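Uncharacterized protein (Staphylococcus aureus subsp. aureus Mu50, PDB 4QPV) is of unknown function but belongs to the DUF1672 family and folds as kinked-helix-beta-beta-beta repeats. Local coordinates at residues 54-59 with 67-72; 91-96 with 161-166; 130-135 with 200-205; 189-194 with 207-212. One frame throughout, in Å; residues are numbered along the deposited sequence. Where two conformers were deposited one is given.

Contact 1 (54-59 with 67-72)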
loop_
_atom_site.group_PDB
_atom_site.type_symbol
_atom_site.label_atom_id
_atom_site.label_comp_id
_atom_site.label_asym_id
_atom_site.label_seq_id
_atom_site.Cartn_x
_atom_site.Cartn_y
_atom_site.Cartn_z
ATOM N N ARG A 54 1.118 -17.800 10.933
ATOM C CA ARG A 54 2.487 -17.877 10.375
ATOM C C ARG A 54 2.863 -16.571 9.643
ATOM O O ARG A 54 4.008 -16.120 9.748
ATOM C CB ARG A 54 2.663 -19.100 9.451
ATOM C CG ARG A 54 2.551 -20.455 10.196
ATOM C CD ARG A 54 3.791 -20.730 11.040
ATOM N NE ARG A 54 4.791 -21.497 10.298
ATOM C CZ ARG A 54 6.076 -21.591 10.635
ATOM N NH1 ARG A 54 6.553 -20.902 11.665
ATOM N NH2 ARG A 54 6.891 -22.368 9.943
ATOM N N GLY A 55 1.914 -15.973 8.934
ATOM C CA GLY A 55 2.137 -14.689 8.257
ATOM C C GLY A 55 2.454 -13.584 9.246
ATOM O O GLY A 55 3.434 -12.853 9.083
ATOM N N GLU A 56 1.689 -13.523 10.343
ATOM C CA GLU A 56 1.933 -12.545 11.414
ATOM C C GLU A 56 3.309 -12.798 12.046
ATOM O O GLU A 56 4.092 -11.855 12.238
ATOM C CB GLU A 56 0.801 -12.613 12.454
ATOM C CG GLU A 56 -0.505 -12.048 11.886
ATOM C CD GLU A 56 -1.782 -12.474 12.593
ATOM O OE1 GLU A 56 -1.702 -13.179 13.628
ATOM O OE2 GLU A 56 -2.872 -12.116 12.094
ATOM N N GLN A 57 3.640 -14.085 12.292
ATOM C CA GLN A 57 4.941 -14.454 12.854
ATOM C C GLN A 57 6.074 -13.967 11.947
ATOM O O GLN A 57 7.089 -13.493 12.460
ATOM C CB GLN A 57 5.045 -15.981 13.047
ATOM C CG GLN A 57 6.373 -16.448 13.678
ATOM C CD GLN A 57 6.505 -17.950 13.675
ATOM O OE1 GLN A 57 5.653 -18.670 13.146
ATOM N NE2 GLN A 57 7.551 -18.472 14.313
ATOM N N PHE A 58 5.927 -14.147 10.610
ATOM C CA PHE A 58 6.954 -13.727 9.652
ATOM C C PHE A 58 7.315 -12.234 9.832
ATOM O O PHE A 58 8.500 -11.883 9.867
ATOM C CB PHE A 58 6.497 -13.980 8.205
ATOM C CG PHE A 58 7.545 -13.635 7.167
ATOM C CD1 PHE A 58 7.647 -12.342 6.658
ATOM C CD2 PHE A 58 8.397 -14.614 6.661
ATOM C CE1 PHE A 58 8.626 -12.021 5.703
ATOM C CE2 PHE A 58 9.370 -14.297 5.708
ATOM C CZ PHE A 58 9.480 -13.002 5.233
ATOM N N PHE A 59 6.309 -11.376 9.931
ATOM C CA PHE A 59 6.524 -9.929 10.058
ATOM C C PHE A 59 7.126 -9.572 11.402
ATOM O O PHE A 59 7.919 -8.629 11.466
ATOM C CB PHE A 59 5.227 -9.154 9.801
ATOM C CG PHE A 59 4.964 -9.000 8.324
ATOM C CD1 PHE A 59 4.335 -10.014 7.605
ATOM C CD2 PHE A 59 5.415 -7.875 7.632
ATOM C CE1 PHE A 59 4.141 -9.894 6.219
ATOM C CE2 PHE A 59 5.250 -7.772 6.248
ATOM C CZ PHE A 59 4.615 -8.781 5.552
ATOM N N VAL A 67 1.612 -7.259 13.131
ATOM C CA VAL A 67 0.685 -7.086 12.000
ATOM C C VAL A 67 -0.520 -7.994 12.238
ATOM O O VAL A 67 -0.459 -8.898 13.084
ATOM C CB VAL A 67 1.347 -7.345 10.592
ATOM C CG1 VAL A 67 2.629 -6.540 10.438
ATOM C CG2 VAL A 67 1.635 -8.845 10.364
ATOM N N LYS A 68 -1.584 -7.762 11.482
ATOM C CA LYS A 68 -2.806 -8.563 11.522
ATOM C C LYS A 68 -3.153 -9.044 10.094
ATOM O O LYS A 68 -3.262 -8.223 9.187
ATOM C CB LYS A 68 -3.965 -7.732 12.124
ATOM C CG LYS A 68 -5.263 -8.511 12.328
ATOM C CD LYS A 68 -5.264 -9.286 13.645
ATOM C CE LYS A 68 -6.538 -10.066 13.863
ATOM N NZ LYS A 68 -6.361 -11.103 14.918
ATOM N N ALA A 69 -3.360 -10.367 9.915
ATOM C CA ALA A 69 -3.762 -10.897 8.607
ATOM C C ALA A 69 -5.132 -10.328 8.195
ATOM O O ALA A 69 -6.043 -10.234 9.019
ATOM C CB ALA A 69 -3.833 -12.425 8.653
ATOM N N THR A 70 -5.260 -9.924 6.942
ATOM C CA THR A 70 -6.531 -9.412 6.416
ATOM C C THR A 70 -7.110 -10.353 5.372
ATOM O O THR A 70 -8.295 -10.273 5.071
ATOM C CB THR A 70 -6.336 -8.028 5.781
ATOM O OG1 THR A 70 -5.433 -8.178 4.689
ATOM C CG2 THR A 70 -5.835 -6.992 6.772
ATOM N N ASN A 71 -6.263 -11.187 4.764
ATOM C CA ASN A 71 -6.716 -12.095 3.719
ATOM C C ASN A 71 -5.751 -13.215 3.526
ATOM O O ASN A 71 -4.542 -12.998 3.546
ATOM C CB ASN A 71 -6.931 -11.350 2.371
ATOM C CG ASN A 71 -7.874 -12.056 1.417
ATOM O OD1 ASN A 71 -8.490 -13.075 1.750
ATOM N ND2 ASN A 71 -8.047 -11.502 0.221
ATOM N N VAL A 72 -6.284 -14.428 3.337
ATOM C CA VAL A 72 -5.451 -15.596 3.070
ATOM C C VAL A 72 -5.952 -16.201 1.785
ATOM O O VAL A 72 -7.135 -16.568 1.695
ATOM C CB VAL A 72 -5.437 -16.612 4.243
ATOM C CG1 VAL A 72 -4.686 -17.881 3.846
ATOM C CG2 VAL A 72 -4.823 -15.991 5.501
HETATM O O HOH W 1 3.578 -9.540 13.464
HETATM O O HOH W 2 -5.259 -12.970 12.759
HETATM O O HOH W 3 -3.300 -11.716 15.416
#
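Glu56 and Phe59, one helical turn apart, meet strand 67-72 where helix 48-63 leads into the first strand of an antiparallel three-stranded sheet, in a protein whose fold is a kinked-helix-beta-beta-beta repeat. The short segments run roughly antiparallel, at 141°, with 7.7 Å between axes.

The apolar part belongs to Phe59 and Val67. Both methyls of Val67 press on the root of the phenylalanine: CG2 lies 3.6 Å from Phe59 CB and CG1 3.7 Å from the same atom, the two side chains crossing at about a right angle. A beta-branched residue suits the place, because its fork straddles CB while the ring runs on toward Phe92 and Ala94 of strand 90-98. Phe59 also touches Leu121 and Val125 of helix 116-133.

Water joins the polar parts. One molecule donates to Glu56 O and accepts from Val67 N, linking helix and strand backbones. Two others bridge the carboxylate to Lys68 NZ, which stays 4.6 Å from Glu56 OE2, so the two groups communicate through the bridging waters rather than by a direct salt bridge.

The direct polar link comes from Glu56. With CG beside the backbone N (chi1 -71°), its extended chain spans the gap, passing Val67 O, and Ala69 N donates to Glu56 OE2 at 2.8 Å and 176°, meeting the lone pair directed away from OE1.

Contact 2 (91-96 with 161-166)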
loop_
_atom_site.group_PDB
_atom_site.type_symbol
_atom_site.label_atom_id
_atom_site.label_comp_id
_atom_site.label_asym_id
_atom_site.label_seq_id
_atom_site.Cartn_x
_atom_site.Cartn_y
_atom_site.Cartn_z
ATOM N N VAL A 91 2.260 2.383 9.577
ATOM C CA VAL A 91 1.046 1.878 8.937
ATOM C C VAL A 91 1.305 1.457 7.495
ATOM O O VAL A 91 1.778 2.251 6.685
ATOM C CB VAL A 91 -0.113 2.919 9.003
ATOM C CG1 VAL A 91 -1.405 2.369 8.365
ATOM C CG2 VAL A 91 -0.359 3.398 10.447
ATOM N N PHE A 92 0.968 0.196 7.170
ATOM C CA PHE A 92 1.097 -0.323 5.801
ATOM C C PHE A 92 0.298 -1.598 5.648
ATOM O O PHE A 92 -0.127 -2.205 6.639
ATOM C CB PHE A 92 2.590 -0.606 5.420
ATOM C CG PHE A 92 3.290 -1.679 6.248
ATOM C CD1 PHE A 92 3.132 -3.031 5.948
ATOM C CD2 PHE A 92 4.045 -1.335 7.366
ATOM C CE1 PHE A 92 3.737 -4.021 6.746
ATOM C CE2 PHE A 92 4.697 -2.317 8.130
ATOM C CZ PHE A 92 4.540 -3.654 7.813
ATOM N N ASN A 93 0.120 -1.972 4.383
ATOM C CA ASN A 93 -0.435 -3.257 3.968
ATOM C C ASN A 93 0.616 -3.936 3.132
ATOM O O ASN A 93 1.317 -3.271 2.360
ATOM C CB ASN A 93 -1.747 -3.123 3.224
ATOM C CG ASN A 93 -2.895 -2.893 4.164
ATOM O OD1 ASN A 93 -2.969 -1.865 4.846
ATOM N ND2 ASN A 93 -3.780 -3.869 4.262
ATOM N N ALA A 94 0.774 -5.242 3.319
ATOM C CA ALA A 94 1.784 -6.004 2.597
ATOM C C ALA A 94 1.300 -7.416 2.438
ATOM O O ALA A 94 0.262 -7.767 3.004
ATOM C CB ALA A 94 3.097 -5.983 3.397
ATOM N N SER A 95 2.030 -8.231 1.669
ATOM C CA SER A 95 1.693 -9.650 1.541
ATOM C C SER A 95 2.949 -10.472 1.447
ATOM O O SER A 95 4.010 -9.980 1.020
ATOM C CB SER A 95 0.762 -9.916 0.358
ATOM O OG SER A 95 1.469 -9.903 -0.872
ATOM N N ILE A 96 2.831 -11.740 1.850
ATOM C CA ILE A 96 3.943 -12.674 1.827
ATOM C C ILE A 96 3.470 -14.009 1.247
ATOM O O ILE A 96 2.455 -14.525 1.730
ATOM C CB ILE A 96 4.593 -12.837 3.242
ATOM C CG1 ILE A 96 5.817 -13.777 3.228
ATOM C CG2 ILE A 96 3.588 -13.242 4.337
ATOM C CD1 ILE A 96 7.075 -13.211 2.572
ATOM N N ALA A 161 -11.782 -3.179 0.042
ATOM C CA ALA A 161 -10.971 -3.507 -1.131
ATOM C C ALA A 161 -9.480 -3.303 -0.832
ATOM O O ALA A 161 -8.682 -4.179 -1.158
ATOM C CB ALA A 161 -11.394 -2.646 -2.326
ATOM N N ILE A 162 -9.100 -2.176 -0.196
ATOM C CA ILE A 162 -7.664 -1.945 0.051
ATOM C C ILE A 162 -7.116 -2.927 1.119
ATOM O O ILE A 162 -5.978 -3.387 0.993
ATOM C CB ILE A 162 -7.327 -0.465 0.401
ATOM C CG1 ILE A 162 -7.919 -0.031 1.737
ATOM C CG2 ILE A 162 -7.710 0.526 -0.753
ATOM C CD1 ILE A 162 -7.450 1.323 2.236
HETATM N N MSE A 163 -7.932 -3.251 2.130
HETATM C CA MSE A 163 -7.492 -4.156 3.202
HETATM C C MSE A 163 -7.300 -5.582 2.688
HETATM O O MSE A 163 -6.297 -6.224 3.035
HETATM C CB MSE A 163 -8.482 -4.140 4.378
HETATM C CG MSE A 163 -8.398 -2.863 5.207
HETATM SE SE MSE A 163 -6.610 -2.505 5.971
HETATM C CE MSE A 163 -6.484 -0.730 5.352
ATOM N N LYS A 164 -8.188 -6.059 1.832
ATOM C CA LYS A 164 -8.112 -7.435 1.337
ATOM C C LYS A 164 -7.328 -7.666 0.056
ATOM O O LYS A 164 -6.982 -8.829 -0.213
ATOM C CB LYS A 164 -9.542 -7.941 1.133
ATOM C CG LYS A 164 -10.286 -8.055 2.459
ATOM C CD LYS A 164 -11.693 -8.565 2.325
ATOM C CE LYS A 164 -12.367 -8.522 3.684
ATOM N NZ LYS A 164 -13.395 -9.588 3.829
ATOM N N THR A 165 -7.104 -6.618 -0.778
ATOM C CA THR A 165 -6.531 -6.893 -2.101
ATOM C C THR A 165 -5.241 -6.152 -2.438
ATOM O O THR A 165 -4.679 -6.401 -3.511
ATOM C CB THR A 165 -7.581 -6.597 -3.202
ATOM O OG1 THR A 165 -7.735 -5.183 -3.417
ATOM C CG2 THR A 165 -8.946 -7.247 -2.932
ATOM N N GLN A 166 -4.800 -5.220 -1.588
ATOM C CA GLN A 166 -3.623 -4.396 -1.900
ATOM C C GLN A 166 -2.492 -4.688 -0.928
ATOM O O GLN A 166 -2.748 -5.077 0.220
ATOM C CB GLN A 166 -4.003 -2.897 -1.896
ATOM C CG GLN A 166 -5.207 -2.564 -2.838
ATOM C CD GLN A 166 -4.900 -2.781 -4.313
ATOM O OE1 GLN A 166 -3.905 -2.287 -4.859
ATOM N NE2 GLN A 166 -5.760 -3.523 -4.998
#
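Asn93 touches the end of helix 159-165 at two places, the backbone carbonyl of Gln166 and the side chain of Met163. Nearer the backbone, Asn93 CB packs 3.7 Å from Gln166 O, the firmer of the two. Met163 SE lies 4.1 Å from Asn93 CG, but this holds for one of two modelled conformers of each residue and is tentative. No hydrogen bond is assigned between the segments; the contact is mainly van der Waals, and the flexible, unbranched methionine chain can bend to meet the strand. Bends at chi2 (-58°) and chi3 (129°) bring the selenium back beside the end of Asn93.

Farther out, the helix end is fastened by its own polar groups. Thr165 OG1 donates to Ala161 O at 2.6 Å, and Thr165 N reaches the same oxygen from the opposite face of its plane. Gln166 NE2 donates in turn to Thr165 OG1 at 3.0 Å, with another bond to Pro274 O, which fixes the residue where the chain leaves the helix. Asn93 is held by backbone bonding to Gly169. The end of the helix thus lies on one face of the antiparallel three-stranded sheet, with Phe92 and Ala94 turned to helices 48-63 and 116-133.

Contact 3 (130-135 with 200-205)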
loop_
_atom_site.group_PDB
_atom_site.type_symbol
_atom_site.label_atom_id
_atom_site.label_comp_id
_atom_site.label_asym_id
_atom_site.label_seq_id
_atom_site.Cartn_x
_atom_site.Cartn_y
_atom_site.Cartn_z
ATOM N N GLU A 130 7.736 5.887 6.357
ATOM C CA GLU A 130 7.585 7.163 5.662
ATOM C C GLU A 130 6.264 7.807 6.048
ATOM O O GLU A 130 6.225 9.018 6.273
ATOM C CB GLU A 130 7.699 7.010 4.136
ATOM C CG GLU A 130 9.110 6.701 3.643
ATOM C CD GLU A 130 10.211 7.728 3.879
ATOM O OE1 GLU A 130 9.927 8.828 4.406
ATOM O OE2 GLU A 130 11.365 7.439 3.487
ATOM N N TYR A 131 5.202 6.982 6.211
ATOM C CA TYR A 131 3.912 7.489 6.670
ATOM C C TYR A 131 4.065 8.123 8.043
ATOM O O TYR A 131 3.666 9.273 8.219
ATOM C CB TYR A 131 2.849 6.388 6.705
ATOM C CG TYR A 131 1.587 6.846 7.410
ATOM C CD1 TYR A 131 0.738 7.787 6.823
ATOM C CD2 TYR A 131 1.289 6.411 8.702
ATOM C CE1 TYR A 131 -0.411 8.235 7.480
ATOM C CE2 TYR A 131 0.141 6.849 9.365
ATOM C CZ TYR A 131 -0.707 7.755 8.746
ATOM O OH TYR A 131 -1.839 8.170 9.397
ATOM N N ARG A 132 4.638 7.386 9.005
ATOM C CA ARG A 132 4.847 7.913 10.355
ATOM C C ARG A 132 5.671 9.205 10.333
ATOM O O ARG A 132 5.274 10.181 10.971
ATOM C CB ARG A 132 5.522 6.867 11.248
ATOM C CG ARG A 132 5.750 7.385 12.659
ATOM C CD ARG A 132 6.409 6.347 13.522
ATOM N NE ARG A 132 6.666 6.900 14.847
ATOM C CZ ARG A 132 7.324 6.267 15.812
ATOM N NH1 ARG A 132 7.794 5.040 15.613
ATOM N NH2 ARG A 132 7.529 6.858 16.981
ATOM N N ALA A 133 6.774 9.240 9.556
ATOM C CA ALA A 133 7.651 10.427 9.484
ATOM C C ALA A 133 6.929 11.684 8.935
ATOM O O ALA A 133 7.369 12.796 9.219
ATOM C CB ALA A 133 8.876 10.129 8.637
ATOM N N HIS A 134 5.830 11.502 8.176
ATOM C CA HIS A 134 5.044 12.605 7.585
ATOM C C HIS A 134 3.551 12.445 7.891
ATOM O O HIS A 134 2.722 12.873 7.089
ATOM C CB HIS A 134 5.239 12.628 6.054
ATOM C CG HIS A 134 6.663 12.776 5.635
ATOM N ND1 HIS A 134 7.244 14.022 5.490
ATOM C CD2 HIS A 134 7.587 11.825 5.360
ATOM C CE1 HIS A 134 8.500 13.794 5.144
ATOM N NE2 HIS A 134 8.752 12.485 5.051
ATOM N N LYS A 135 3.214 11.854 9.062
ATOM C CA LYS A 135 1.839 11.504 9.448
ATOM C C LYS A 135 0.857 12.677 9.379
ATOM O O LYS A 135 -0.164 12.553 8.706
ATOM C CB LYS A 135 1.807 10.867 10.855
ATOM C CG LYS A 135 0.444 10.291 11.217
ATOM C CD LYS A 135 0.413 9.665 12.615
ATOM C CE LYS A 135 -0.752 8.727 12.784
ATOM N NZ LYS A 135 -2.051 9.374 12.476
ATOM N N LYS A 200 9.761 12.655 17.714
ATOM C CA LYS A 200 10.858 13.572 17.386
ATOM C C LYS A 200 12.124 12.777 17.060
ATOM O O LYS A 200 12.726 13.022 16.009
ATOM C CB LYS A 200 11.101 14.596 18.511
ATOM C CG LYS A 200 10.154 15.783 18.402
ATOM C CD LYS A 200 10.529 16.941 19.321
ATOM C CE LYS A 200 9.599 18.114 19.117
ATOM N NZ LYS A 200 9.805 19.169 20.141
ATOM N N SER A 201 12.485 11.800 17.932
ATOM C CA SER A 201 13.649 10.929 17.748
ATOM C C SER A 201 13.478 10.071 16.489
ATOM O O SER A 201 14.456 9.815 15.788
ATOM C CB SER A 201 13.858 10.043 18.973
ATOM O OG SER A 201 14.891 9.092 18.774
ATOM N N PHE A 202 12.233 9.633 16.201
ATOM C CA PHE A 202 11.934 8.816 15.022
ATOM C C PHE A 202 12.222 9.596 13.751
ATOM O O PHE A 202 12.884 9.078 12.851
ATOM C CB PHE A 202 10.473 8.330 15.021
ATOM C CG PHE A 202 10.115 7.515 13.794
ATOM C CD1 PHE A 202 10.374 6.150 13.744
ATOM C CD2 PHE A 202 9.554 8.124 12.672
ATOM C CE1 PHE A 202 10.057 5.402 12.606
ATOM C CE2 PHE A 202 9.259 7.382 11.526
ATOM C CZ PHE A 202 9.489 6.019 11.507
ATOM N N ARG A 203 11.713 10.833 13.676
ATOM C CA ARG A 203 11.875 11.703 12.515
ATOM C C ARG A 203 13.350 12.050 12.299
ATOM O O ARG A 203 13.801 12.010 11.154
ATOM C CB ARG A 203 11.004 12.965 12.631
ATOM C CG ARG A 203 9.499 12.668 12.452
ATOM C CD ARG A 203 8.652 13.936 12.337
ATOM N NE ARG A 203 8.756 14.778 13.534
ATOM C CZ ARG A 203 7.901 14.756 14.554
ATOM N NH1 ARG A 203 6.842 13.950 14.529
ATOM N NH2 ARG A 203 8.089 15.549 15.601
ATOM N N ASP A 204 14.110 12.307 13.393
ATOM C CA ASP A 204 15.556 12.568 13.346
ATOM C C ASP A 204 16.295 11.329 12.801
ATOM O O ASP A 204 17.177 11.458 11.948
ATOM C CB ASP A 204 16.095 12.931 14.758
ATOM C CG ASP A 204 15.868 14.369 15.210
ATOM O OD1 ASP A 204 15.147 15.112 14.506
ATOM O OD2 ASP A 204 16.404 14.748 16.272
ATOM N N GLY A 205 15.894 10.156 13.278
ATOM C CA GLY A 205 16.450 8.866 12.866
ATOM C C GLY A 205 16.267 8.583 11.386
ATOM O O GLY A 205 17.196 8.102 10.726
HETATM O O HOH W 4 5.127 11.720 13.188
#
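Between segments 130-135 and 200-205 the nearest CA atoms are those of Ala133 and Arg203, 5.4 Å apart, just where helix 116-133 ends. The principal side-chain contact is Arg132 laid over one face of Phe202. Its chain is fully extended from CG to NE, with CG anti to the backbone N (chi1 -180°), so that methylene and guanidinium both run across the ring. Arg132 CD sits 3.5 Å from the ring centroid, a CH-pi contact directly over the face. Beyond it the guanidinium stacks on the ring with planes 12° apart, and its CZ makes an off-centre cation-pi contact. Arginine fits here because it offers both an apolar methylene stem and a flat charged end. That end is fixed by a salt bridge from NE to Asp199 and by hydrogen bonds to the carbonyls of Glu197 and Ile195.

The small Ala133 lets the ring come close to the backbone: its N lies at the ring edge, 3.7 Å from Phe202 CE2, with CB also touching CE2. Alongside, Arg203 CD lies 3.6 Å from Ala133 O, and a water spans Arg132 O and Arg203 NH1. Around the joint, Met206 of helix 199-212 also touches Ala133, Ile90 of strand 90-98 meets Arg132, and Leu177 of strand 175-178 packs on Tyr131.

Contact 4 (189-194 with 207-212)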
loop_
_atom_site.group_PDB
_atom_site.type_symbol
_atom_site.label_atom_id
_atom_site.label_comp_id
_atom_site.label_asym_id
_atom_site.label_seq_id
_atom_site.Cartn_x
_atom_site.Cartn_y
_atom_site.Cartn_z
ATOM N N ARG A 189 19.751 -2.813 10.566
ATOM C CA ARG A 189 20.754 -1.847 11.009
ATOM C C ARG A 189 20.218 -0.405 11.117
ATOM O O ARG A 189 20.532 0.280 12.088
ATOM C CB ARG A 189 21.959 -1.882 10.051
ATOM C CG ARG A 189 23.099 -0.938 10.423
ATOM C CD ARG A 189 24.227 -1.012 9.423
ATOM N NE ARG A 189 25.250 -0.004 9.701
ATOM C CZ ARG A 189 26.300 0.228 8.921
ATOM N NH1 ARG A 189 26.471 -0.466 7.802
ATOM N NH2 ARG A 189 27.178 1.168 9.246
ATOM N N TYR A 190 19.455 0.062 10.125
ATOM C CA TYR A 190 19.051 1.464 10.096
ATOM C C TYR A 190 17.607 1.771 10.501
ATOM O O TYR A 190 17.344 2.898 10.939
ATOM C CB TYR A 190 19.278 2.025 8.686
ATOM C CG TYR A 190 20.730 2.060 8.254
ATOM C CD1 TYR A 190 21.589 3.061 8.703
ATOM C CD2 TYR A 190 21.232 1.123 7.356
ATOM C CE1 TYR A 190 22.925 3.096 8.309
ATOM C CE2 TYR A 190 22.566 1.158 6.944
ATOM C CZ TYR A 190 23.407 2.150 7.420
ATOM O OH TYR A 190 24.718 2.194 7.005
ATOM N N PHE A 191 16.664 0.824 10.327
ATOM C CA PHE A 191 15.266 1.184 10.559
ATOM C C PHE A 191 14.576 0.478 11.738
ATOM O O PHE A 191 13.848 1.142 12.470
ATOM C CB PHE A 191 14.473 0.966 9.271
ATOM C CG PHE A 191 14.976 1.828 8.135
ATOM C CD1 PHE A 191 14.588 3.163 8.024
ATOM C CD2 PHE A 191 15.820 1.303 7.161
ATOM C CE1 PHE A 191 15.053 3.962 6.969
ATOM C CE2 PHE A 191 16.278 2.102 6.103
ATOM C CZ PHE A 191 15.895 3.429 6.018
ATOM N N GLN A 192 14.777 -0.830 11.934
ATOM C CA GLN A 192 14.132 -1.514 13.065
ATOM C C GLN A 192 14.416 -0.800 14.424
ATOM O O GLN A 192 13.450 -0.625 15.183
ATOM C CB GLN A 192 14.535 -2.994 13.149
ATOM C CG GLN A 192 13.595 -3.794 14.047
ATOM C CD GLN A 192 13.730 -5.286 13.898
ATOM O OE1 GLN A 192 13.848 -5.821 12.790
ATOM N NE2 GLN A 192 13.608 -6.004 15.011
ATOM N N PRO A 193 15.663 -0.310 14.736
ATOM C CA PRO A 193 15.872 0.367 16.032
ATOM C C PRO A 193 15.050 1.649 16.226
ATOM O O PRO A 193 14.959 2.125 17.354
ATOM C CB PRO A 193 17.374 0.695 16.033
ATOM C CG PRO A 193 17.979 -0.244 15.061
ATOM C CD PRO A 193 16.940 -0.411 13.993
ATOM N N LEU A 194 14.447 2.202 15.155
ATOM C CA LEU A 194 13.678 3.441 15.255
ATOM C C LEU A 194 12.233 3.241 15.724
ATOM O O LEU A 194 11.620 4.217 16.167
ATOM C CB LEU A 194 13.652 4.190 13.902
ATOM C CG LEU A 194 14.983 4.587 13.272
ATOM C CD1 LEU A 194 14.758 5.298 11.943
ATOM C CD2 LEU A 194 15.825 5.447 14.216
ATOM N N ARG A 207 15.808 10.914 9.011
ATOM C CA ARG A 207 16.680 11.880 8.330
ATOM C C ARG A 207 18.108 11.338 8.257
ATOM O O ARG A 207 18.686 11.313 7.172
ATOM C CB ARG A 207 16.668 13.259 9.025
ATOM C CG ARG A 207 15.470 14.118 8.645
ATOM C CD ARG A 207 15.436 15.418 9.428
ATOM N NE ARG A 207 14.057 15.817 9.714
ATOM C CZ ARG A 207 13.506 15.820 10.925
ATOM N NH1 ARG A 207 14.221 15.479 11.988
ATOM N NH2 ARG A 207 12.243 16.190 11.085
ATOM N N ASN A 208 18.647 10.855 9.398
ATOM C CA ASN A 208 19.993 10.286 9.496
ATOM C C ASN A 208 20.127 9.029 8.624
ATOM O O ASN A 208 21.149 8.877 7.964
ATOM C CB ASN A 208 20.356 9.970 10.968
ATOM C CG ASN A 208 21.736 9.366 11.142
ATOM O OD1 ASN A 208 22.763 9.989 10.838
ATOM N ND2 ASN A 208 21.786 8.131 11.629
ATOM N N SER A 209 19.086 8.160 8.579
ATOM C CA SER A 209 19.115 6.940 7.758
ATOM C C SER A 209 19.341 7.276 6.270
ATOM O O SER A 209 20.168 6.637 5.613
ATOM C CB SER A 209 17.827 6.134 7.926
ATOM O OG SER A 209 16.715 6.787 7.329
ATOM N N LYS A 210 18.650 8.310 5.774
ATOM C CA LYS A 210 18.750 8.763 4.388
ATOM C C LYS A 210 20.139 9.282 4.059
ATOM O O LYS A 210 20.615 9.061 2.945
ATOM C CB LYS A 210 17.707 9.848 4.090
ATOM C CG LYS A 210 16.323 9.251 3.865
ATOM C CD LYS A 210 15.274 10.292 3.504
ATOM C CE LYS A 210 13.919 9.654 3.279
ATOM N NZ LYS A 210 13.421 8.959 4.497
ATOM N N LYS A 211 20.780 9.977 5.019
ATOM C CA LYS A 211 22.126 10.515 4.851
ATOM C C LYS A 211 23.121 9.354 4.771
ATOM O O LYS A 211 23.922 9.315 3.844
ATOM C CB LYS A 211 22.473 11.483 5.994
ATOM C CG LYS A 211 23.555 12.489 5.630
ATOM C CD LYS A 211 23.745 13.538 6.717
ATOM C CE LYS A 211 24.795 14.558 6.341
ATOM N NZ LYS A 211 24.959 15.595 7.395
ATOM N N GLN A 212 23.012 8.379 5.688
ATOM C CA GLN A 212 23.906 7.215 5.760
ATOM C C GLN A 212 23.768 6.284 4.531
ATOM O O GLN A 212 24.780 5.772 4.038
ATOM C CB GLN A 212 23.666 6.422 7.062
ATOM C CG GLN A 212 23.953 7.191 8.369
ATOM C CD GLN A 212 25.209 8.047 8.362
ATOM O OE1 GLN A 212 26.329 7.563 8.150
ATOM N NE2 GLN A 212 25.041 9.347 8.605
#
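Two aromatic rings of segment 189-194 meet helix 199-212. The Tyr190 ring has Arg189 CG over one face, while its CE1 approaches Gln212 CB obliquely at 3.6 Å. The guanidinium of Arg189 in turn has Tyr190 OH above one of its faces. The Phe191 ring also receives its partner obliquely: Ser209 OG lies 3.3 Å from Phe191 CE1, with Ser209 CB 3.7 Å from the same carbon.

Tyr190 and Phe191 both carry CG beside the backbone N (chi1 -64° and -61°), but being consecutive residues they reach different points of the helix, Gln212 and Ser209, one turn apart. Serine suits its point because its short side chain lets the phenylalanine come close; its hydroxyl is turned back on its own helix and bonded to Met206 O, which satisfies it beside the ring. Gln212 presents its aliphatic CB to the tyrosine. Its chain then folds at chi2 (-42°), and NE2 makes a weak bond to Asn208 OD1 on the helix surface.

Phe191 continues inward to Leu126 and Phe129 of helix 116-133, and Leu213 touches both Tyr190 and Phe191. The arrangement is a packing of successive helices, in which the C-terminal end of helix 184-190 and the residues after it lie against helix 199-212.

In the fold
Contact 2 lies deepest, its centre about 6 Å from that of the chain, and contacts 1, 3 and 4 lie farther out, partly buried. Contacts 1 and 2 share the three-stranded sheet, one at each outer strand, and are tied directly: Thr70 and Asn71 donate to the carbonyls of Met163 and Lys164. Contacts 3 and 4 share helix 199-212 and are joined by the salt bridge of Glu130 with Lys210. Val91 packing on Tyr131 connects the two groups. Chemistry follows place: water and a carboxylate bond at contact 1, a small, buried van der Waals contact without hydrogen bonds between its segments at contact 2, cation-pi stacking at contact 3, aromatic packing against a helix at contact 4.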